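Local coordinates for cell shape-determining protein MreC (Streptococcus pneumoniae, PDB 2QF4) that helps to form and maintain cell shape, probably as part of the elongasome that synthesises peripheral peptidoglycan, at residues I77-T82 against A111-T116; V130-A135 against T148-A153. All blocks are in the same frame, centred on the assembly; numbering follows the deposited sequence. Where two conformers were deposited one is given.

Interaction 1: residues I77-T82 against A111-T116; sequences IQHGST and AGDKVT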
ATOM      1  N   ILE A  77      11.194  -4.342   2.096  1.00  8.75           N
ATOM      2  CA  ILE A  77      12.136  -4.226   0.983  1.00  9.48           C
ATOM      3  C   ILE A  77      13.096  -5.408   1.085  1.00  9.16           C
ATOM      4  O   ILE A  77      13.683  -5.639   2.144  1.00  9.92           O
ATOM      5  CB  ILE A  77      12.934  -2.919   1.085  1.00  9.43           C
ATOM      6  CG1 ILE A  77      11.997  -1.694   1.130  1.00 10.70           C
ATOM      7  CG2 ILE A  77      13.918  -2.801  -0.048  1.00 11.12           C
ATOM      8  CD1 ILE A  77      12.680  -0.383   1.533  1.00 14.08           C
ATOM      9  N   GLN A  78      13.266  -6.133  -0.020  1.00 10.14           N
ATOM     10  CA  GLN A  78      14.189  -7.256  -0.040  1.00 11.41           C
ATOM     11  C   GLN A  78      15.500  -6.843  -0.660  1.00 12.10           C
ATOM     12  O   GLN A  78      15.537  -6.412  -1.802  1.00 12.77           O
ATOM     13  CB  GLN A  78      13.564  -8.418  -0.827  1.00 11.82           C
ATOM     14  CG  GLN A  78      14.251  -9.757  -0.585  1.00 14.96           C
ATOM     15  CD  GLN A  78      14.211 -10.215   0.869  1.00 16.42           C
ATOM     16  OE1 GLN A  78      13.292  -9.864   1.635  1.00 15.60           O
ATOM     17  NE2 GLN A  78      15.194 -11.035   1.259  1.00 19.70           N
ATOM     18  N   HIS A  79      16.582  -6.945   0.104  1.00 11.84           N
ATOM     19  CA  HIS A  79      17.920  -6.627  -0.373  1.00 12.66           C
ATOM     20  C   HIS A  79      18.767  -7.879  -0.191  1.00 14.29           C
ATOM     21  O   HIS A  79      19.226  -8.179   0.913  1.00 14.44           O
ATOM     22  CB  HIS A  79      18.517  -5.477   0.410  1.00 12.70           C
ATOM     23  CG  HIS A  79      19.864  -5.072  -0.086  1.00 13.64           C
ATOM     24  ND1 HIS A  79      20.019  -4.301  -1.213  1.00 13.96           N
ATOM     25  CD2 HIS A  79      21.111  -5.370   0.353  1.00 14.58           C
ATOM     26  CE1 HIS A  79      21.306  -4.100  -1.421  1.00 14.27           C
ATOM     27  NE2 HIS A  79      21.989  -4.741  -0.486  1.00 16.07           N
ATOM     28  N   GLY A  80      18.938  -8.601  -1.290  1.00 15.89           N
ATOM     29  CA  GLY A  80      19.545  -9.924  -1.256  1.00 16.70           C
ATOM     30  C   GLY A  80      18.806 -10.800  -0.266  1.00 17.39           C
ATOM     31  O   GLY A  80      17.606 -11.023  -0.392  1.00 19.59           O
ATOM     32  N   SER A  81      19.537 -11.270   0.732  1.00 18.58           N
ATOM     33  CA  SER A  81      18.972 -12.163   1.754  1.00 18.96           C
ATOM     34  C   SER A  81      18.428 -11.423   2.991  1.00 19.17           C
ATOM     35  O   SER A  81      17.955 -12.064   3.950  1.00 21.38           O
ATOM     36  CB  SER A  81      20.002 -13.214   2.174  1.00 20.90           C
ATOM     37  OG  SER A  81      21.106 -12.621   2.828  1.00 23.51           O
ATOM     38  N   THR A  82      18.461 -10.088   3.001  1.00 16.77           N
ATOM     39  CA  THR A  82      17.905  -9.362   4.148  1.00 16.29           C
ATOM     40  C   THR A  82      16.639  -8.618   3.787  1.00 14.79           C
ATOM     41  O   THR A  82      16.413  -8.238   2.664  1.00 15.36           O
ATOM     42  CB  THR A  82      18.867  -8.313   4.721  0.50 17.19           C
ATOM     43  OG1 THR A  82      20.226  -8.687   4.468  0.50 16.47           O
ATOM     44  CG2 THR A  82      18.595  -8.137   6.261  0.50 14.69           C
ATOM     45  N   ALA A 111      18.726   0.420  -5.937  1.00 11.21           N
ATOM     46  CA  ALA A 111      17.770   0.524  -7.017  1.00 10.95           C
ATOM     47  C   ALA A 111      17.413  -0.877  -7.529  1.00 10.60           C
ATOM     48  O   ALA A 111      18.306  -1.724  -7.734  1.00 12.18           O
ATOM     49  CB  ALA A 111      18.368   1.391  -8.127  1.00 11.97           C
ATOM     50  N   GLY A 112      16.138  -1.131  -7.755  1.00 10.48           N
ATOM     51  CA  GLY A 112      15.646  -2.420  -8.206  1.00 11.34           C
ATOM     52  C   GLY A 112      15.195  -3.342  -7.102  1.00 11.65           C
ATOM     53  O   GLY A 112      14.483  -4.306  -7.389  1.00 12.71           O
ATOM     54  N   ASP A 113      15.562  -3.089  -5.850  1.00 10.24           N
ATOM     55  CA  ASP A 113      15.141  -3.974  -4.771  1.00 10.54           C
ATOM     56  C   ASP A 113      13.605  -3.995  -4.725  1.00  9.75           C
ATOM     57  O   ASP A 113      12.930  -2.956  -4.856  1.00 10.38           O
ATOM     58  CB  ASP A 113      15.700  -3.535  -3.431  1.00  9.90           C
ATOM     59  CG  ASP A 113      17.197  -3.821  -3.251  1.00 10.93           C
ATOM     60  OD1 ASP A 113      17.787  -4.571  -4.042  1.00 13.73           O
ATOM     61  OD2 ASP A 113      17.749  -3.302  -2.251  1.00 11.69           O
ATOM     62  N   LYS A 114      13.043  -5.169  -4.523  1.00  9.43           N
ATOM     63  CA  LYS A 114      11.604  -5.322  -4.568  1.00 10.02           C
ATOM     64  C   LYS A 114      10.941  -4.937  -3.262  1.00  9.04           C
ATOM     65  O   LYS A 114      11.400  -5.278  -2.178  1.00  9.67           O
ATOM     66  CB  LYS A 114      11.231  -6.769  -4.913  1.00 13.10           C
ATOM     67  CG  LYS A 114      11.701  -7.199  -6.312  1.00 16.52           C
ATOM     68  CD  LYS A 114      10.983  -6.460  -7.414  1.00 22.41           C
ATOM     69  CE  LYS A 114      11.112  -7.172  -8.787  1.00 24.90           C
ATOM     70  NZ  LYS A 114      12.519  -7.420  -9.204  1.00 31.80           N
ATOM     71  N   VAL A 115       9.804  -4.252  -3.388  1.00  8.70           N
ATOM     72  CA  VAL A 115       9.021  -3.772  -2.275  1.00  8.15           C
ATOM     73  C   VAL A 115       7.660  -4.424  -2.307  1.00  8.30           C
ATOM     74  O   VAL A 115       7.014  -4.444  -3.362  1.00  8.83           O
ATOM     75  CB  VAL A 115       8.866  -2.225  -2.315  1.00  8.66           C
ATOM     76  CG1 VAL A 115       8.182  -1.703  -1.068  1.00  8.90           C
ATOM     77  CG2 VAL A 115      10.205  -1.575  -2.522  1.00  9.84           C
ATOM     78  N   THR A 116       7.270  -5.003  -1.181  1.00  8.44           N
ATOM     79  CA  THR A 116       5.986  -5.681  -1.030  1.00  8.27           C
ATOM     80  C   THR A 116       5.369  -5.223   0.296  1.00  7.87           C
ATOM     81  O   THR A 116       6.009  -4.570   1.111  1.00  8.38           O
ATOM     82  CB  THR A 116       6.161  -7.224  -1.050  1.00  9.18           C
ATOM     83  OG1 THR A 116       7.084  -7.592  -0.016  1.00 10.33           O
ATOM     84  CG2 THR A 116       6.654  -7.675  -2.388  1.00 11.20           C
TER
HETATM   85  O   HOH W   1      14.741  -7.523  -4.302  1.00 15.27           O
HETATM   86  O   HOH W   2      19.003  -6.794  -3.662  1.00 28.71           O
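H79 brings the ND1 edge of its imidazole to D113, ND1 donating to OD2 of D113 at 2.7 Å. The oxygen lies in the ring plane and is approached on its syn side, while the two flat groups are turned 71° apart. CG of H79 is anti to the backbone N (chi1 -177°), which sets the ring beside its own carbonyl carbon with ND1 turned to the aspartate. D113 OD2 also accepts from the backbone N of S110, and its OD1 takes a water that binds G80 N, so three partners hold the carboxylate; a positively charged imidazole would probably be favoured here. Next to this polar pair, CB of D113 packs on I77 CG2 at 3.9 Å, the side chains crossing at about a right angle. I77 CG1 and V115 CG2 lie alongside each other, 4.1 Å apart, in a non-hydrogen-bonded antiparallel pair. Between these two segments the direct backbone bond is Q78 N to K114 O at 3.0 Å, while a water bridges Q78 O and K114 N. The Q78 side chain bends back, NE2 donating to G80 O within the type II' turn from H79 to T82, and its OE1 is hydrogen-bonded to T83 OG1. The contact closes the second beta barrel of this extracellular domain, joining strands 74-79 and 114-118, with I77 and V115 packed inward against V133 of strand 126-137 and strand 146-151.

Interaction 2: residues V130-A135 against T148-A153; sequences VGEVVA and TVKLSA
V130 O is gripped by S152 N at 3.0 Å and by a water at 2.7 Å, the same water accepting from A153 N; the amide donor is tilted 27° from the carbonyl plane. These bonds end the pairing of a beta hairpin, strands 126-137 and 146-151, in a barrel of the alpha-lytic protease type. Two classic beta bulges interrupt strand 126-137. In one, V130 and G131 both face V115 of the adjoining strand; in the other, V134 and A135 both face T148, whose carbonyl oxygen receives V134 N at 2.8 Å and, weakly, A135 N. Between them the pairing is regular, E132 and K150 exchanging two backbone hydrogen bonds. G131 lets the two strands lie close, its CA 4.3 Å from L151 CA and 3.1 Å from K150 O, the latter a CH...O contact. V149 CG1, anti to the backbone N (chi1 171°), is carried over the E132 backbone, while V133 and V149 turn to the interior, where both meet V115. The second bulge gives V134 a different outlook: its CB packs against T148 O and OG1, and its CG2 touches the backbone N and CB of K150. Back at the V130 end of the pairing, L151 bends toward the strand it pairs with, so that its CD2 lies 4.1 Å from V130 CG1, the two side chains crossing at a slant.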
ATOM      1  N   VAL A 130       4.322  -4.024  -4.364  1.00  8.09           N
ATOM      2  CA  VAL A 130       4.201  -2.554  -4.299  1.00  8.88           C
ATOM      3  C   VAL A 130       4.979  -1.877  -5.419  1.00  8.66           C
ATOM      4  O   VAL A 130       4.423  -1.046  -6.147  1.00  8.74           O
ATOM      5  CB  VAL A 130       4.649  -2.034  -2.925  1.00  8.32           C
ATOM      6  CG1 VAL A 130       4.576  -0.501  -2.856  1.00  9.44           C
ATOM      7  CG2 VAL A 130       3.756  -2.619  -1.851  1.00  9.87           C
ATOM      8  N   GLY A 131       6.242  -2.243  -5.578  1.00  8.85           N
ATOM      9  CA  GLY A 131       7.076  -1.638  -6.605  1.00  9.04           C
ATOM     10  C   GLY A 131       8.517  -1.985  -6.410  1.00  8.86           C
ATOM     11  O   GLY A 131       8.835  -2.988  -5.776  1.00  9.85           O
ATOM     12  N   GLU A 132       9.380  -1.140  -6.971  1.00  8.56           N
ATOM     13  CA  GLU A 132      10.817  -1.357  -6.866  1.00 10.34           C
ATOM     14  C   GLU A 132      11.475  -0.080  -6.412  1.00  8.68           C
ATOM     15  O   GLU A 132      11.036   1.031  -6.749  1.00  9.12           O
ATOM     16  CB  GLU A 132      11.421  -1.826  -8.168  1.00 12.05           C
ATOM     17  CG  GLU A 132      11.390  -0.868  -9.279  1.00 18.44           C
ATOM     18  CD  GLU A 132      12.038  -1.406 -10.547  1.00 20.24           C
ATOM     19  OE1 GLU A 132      12.749  -2.438 -10.486  1.00 26.69           O
ATOM     20  OE2 GLU A 132      11.815  -0.774 -11.608  1.00 30.23           O
ATOM     21  N   VAL A 133      12.551  -0.230  -5.636  1.00  8.69           N
ATOM     22  CA  VAL A 133      13.279   0.905  -5.141  1.00  8.72           C
ATOM     23  C   VAL A 133      13.878   1.715  -6.269  1.00  9.25           C
ATOM     24  O   VAL A 133      14.466   1.158  -7.211  1.00  9.09           O
ATOM     25  CB  VAL A 133      14.407   0.443  -4.174  1.00  9.16           C
ATOM     26  CG1 VAL A 133      15.322   1.594  -3.825  1.00 10.57           C
ATOM     27  CG2 VAL A 133      13.789  -0.192  -2.920  1.00  9.19           C
ATOM     28  N   VAL A 134      13.738   3.023  -6.186  1.00  8.24           N
ATOM     29  CA  VAL A 134      14.493   3.980  -6.991  1.00  8.77           C
ATOM     30  C   VAL A 134      15.786   4.349  -6.282  1.00  8.95           C
ATOM     31  O   VAL A 134      16.873   4.114  -6.801  1.00 10.69           O
ATOM     32  CB  VAL A 134      13.628   5.220  -7.330  1.00  8.60           C
ATOM     33  CG1 VAL A 134      14.452   6.311  -8.005  1.00  9.88           C
ATOM     34  CG2 VAL A 134      12.460   4.815  -8.199  1.00 10.54           C
ATOM     35  N   ALA A 135      15.681   4.924  -5.086  1.00  8.53           N
ATOM     36  CA  ALA A 135      16.858   5.397  -4.341  1.00  9.24           C
ATOM     37  C   ALA A 135      16.517   5.612  -2.893  1.00  8.45           C
ATOM     38  O   ALA A 135      15.364   5.483  -2.493  1.00  8.94           O
ATOM     39  CB  ALA A 135      17.399   6.703  -4.977  1.00 10.43           C
ATOM     40  N   THR A 148      12.588   5.987  -1.856  1.00  7.69           N
ATOM     41  CA  THR A 148      11.634   6.268  -2.919  1.00  7.62           C
ATOM     42  C   THR A 148      11.457   5.043  -3.797  1.00  7.20           C
ATOM     43  O   THR A 148      12.429   4.316  -4.071  1.00  7.88           O
ATOM     44  CB  THR A 148      11.986   7.531  -3.725  1.00  8.45           C
ATOM     45  OG1 THR A 148      13.293   7.423  -4.293  1.00  9.02           O
ATOM     46  CG2 THR A 148      11.898   8.798  -2.842  1.00  9.67           C
ATOM     47  N   VAL A 149      10.209   4.803  -4.194  1.00  7.47           N
ATOM     48  CA  VAL A 149       9.799   3.593  -4.854  1.00  8.12           C
ATOM     49  C   VAL A 149       8.934   3.900  -6.082  1.00  7.88           C
ATOM     50  O   VAL A 149       8.020   4.727  -6.032  1.00  8.81           O
ATOM     51  CB  VAL A 149       9.021   2.705  -3.863  1.00  8.06           C
ATOM     52  CG1 VAL A 149       8.345   1.482  -4.510  1.00 10.30           C
ATOM     53  CG2 VAL A 149       9.925   2.253  -2.711  1.00  9.94           C
ATOM     54  N   LYS A 150       9.219   3.194  -7.161  1.00  8.24           N
ATOM     55  CA  LYS A 150       8.396   3.267  -8.369  1.00  9.41           C
ATOM     56  C   LYS A 150       7.300   2.216  -8.254  1.00  8.33           C
ATOM     57  O   LYS A 150       7.579   1.030  -8.184  1.00  8.79           O
ATOM     58  CB  LYS A 150       9.245   3.010  -9.611  1.00 10.31           C
ATOM     59  CG  LYS A 150       8.450   3.081 -10.889  1.00 13.31           C
ATOM     60  CD  LYS A 150       9.263   2.809 -12.119  1.00 15.99           C
ATOM     61  CE  LYS A 150       8.540   3.274 -13.388  1.00 19.54           C
ATOM     62  NZ  LYS A 150       9.414   3.214 -14.568  1.00 23.90           N
ATOM     63  N   LEU A 151       6.058   2.669  -8.261  1.00  8.81           N
ATOM     64  CA  LEU A 151       4.902   1.772  -8.142  1.00  9.26           C
ATOM     65  C   LEU A 151       4.777   0.863  -9.326  1.00  9.91           C
ATOM     66  O   LEU A 151       4.950   1.291 -10.462  1.00 11.53           O
ATOM     67  CB  LEU A 151       3.625   2.606  -7.976  1.00  9.92           C
ATOM     68  CG  LEU A 151       3.500   3.406  -6.670  1.00 10.56           C
ATOM     69  CD1 LEU A 151       2.338   4.366  -6.700  1.00 12.82           C
ATOM     70  CD2 LEU A 151       3.373   2.445  -5.498  1.00 14.02           C
ATOM     71  N   SER A 152       4.467  -0.394  -9.087  1.00 10.31           N
ATOM     72  CA  SER A 152       4.272  -1.307 -10.222  1.00 11.90           C
ATOM     73  C   SER A 152       2.839  -1.396 -10.739  1.00 12.36           C
ATOM     74  O   SER A 152       2.632  -1.931 -11.827  1.00 14.59           O
ATOM     75  CB  SER A 152       4.844  -2.670  -9.933  1.00 14.44           C
ATOM     76  OG  SER A 152       4.360  -3.126  -8.720  1.00 17.02           O
ATOM     77  N   ALA A 153       1.865  -0.875 -10.007  1.00 11.59           N
ATOM     78  CA  ALA A 153       0.481  -0.865 -10.443  1.00 12.94           C
ATOM     79  C   ALA A 153      -0.143   0.501 -10.231  1.00 12.93           C
ATOM     80  O   ALA A 153       0.291   1.304  -9.406  1.00 14.22           O
ATOM     81  CB  ALA A 153      -0.269  -1.873  -9.666  1.00 13.97           C
TER
HETATM   82  O   HOH W   3       1.828  -0.819  -7.017  1.00 13.30           O

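Overall arrangement
From the N terminus the chain first builds five strands, from 6-16 to 59-63, of a first barrel that strand 160-166 later completes, and then enters the second barrel at strand 74-79. Interaction 1 closes a loop of 28 residues that holds nearly all of strand 82-92 and strand 97-101, and joins the first and last strands in that barrel's order. Interaction 2 follows in series, closing the shorter hairpin loop of 12 residues, so the two loops neither nest nor cross. They meet between strands 114-118 and 126-137, where V133 N probably bonds D113 O and V115 N probably bonds G131 O. Together they link four of the second barrel's six strands in succession.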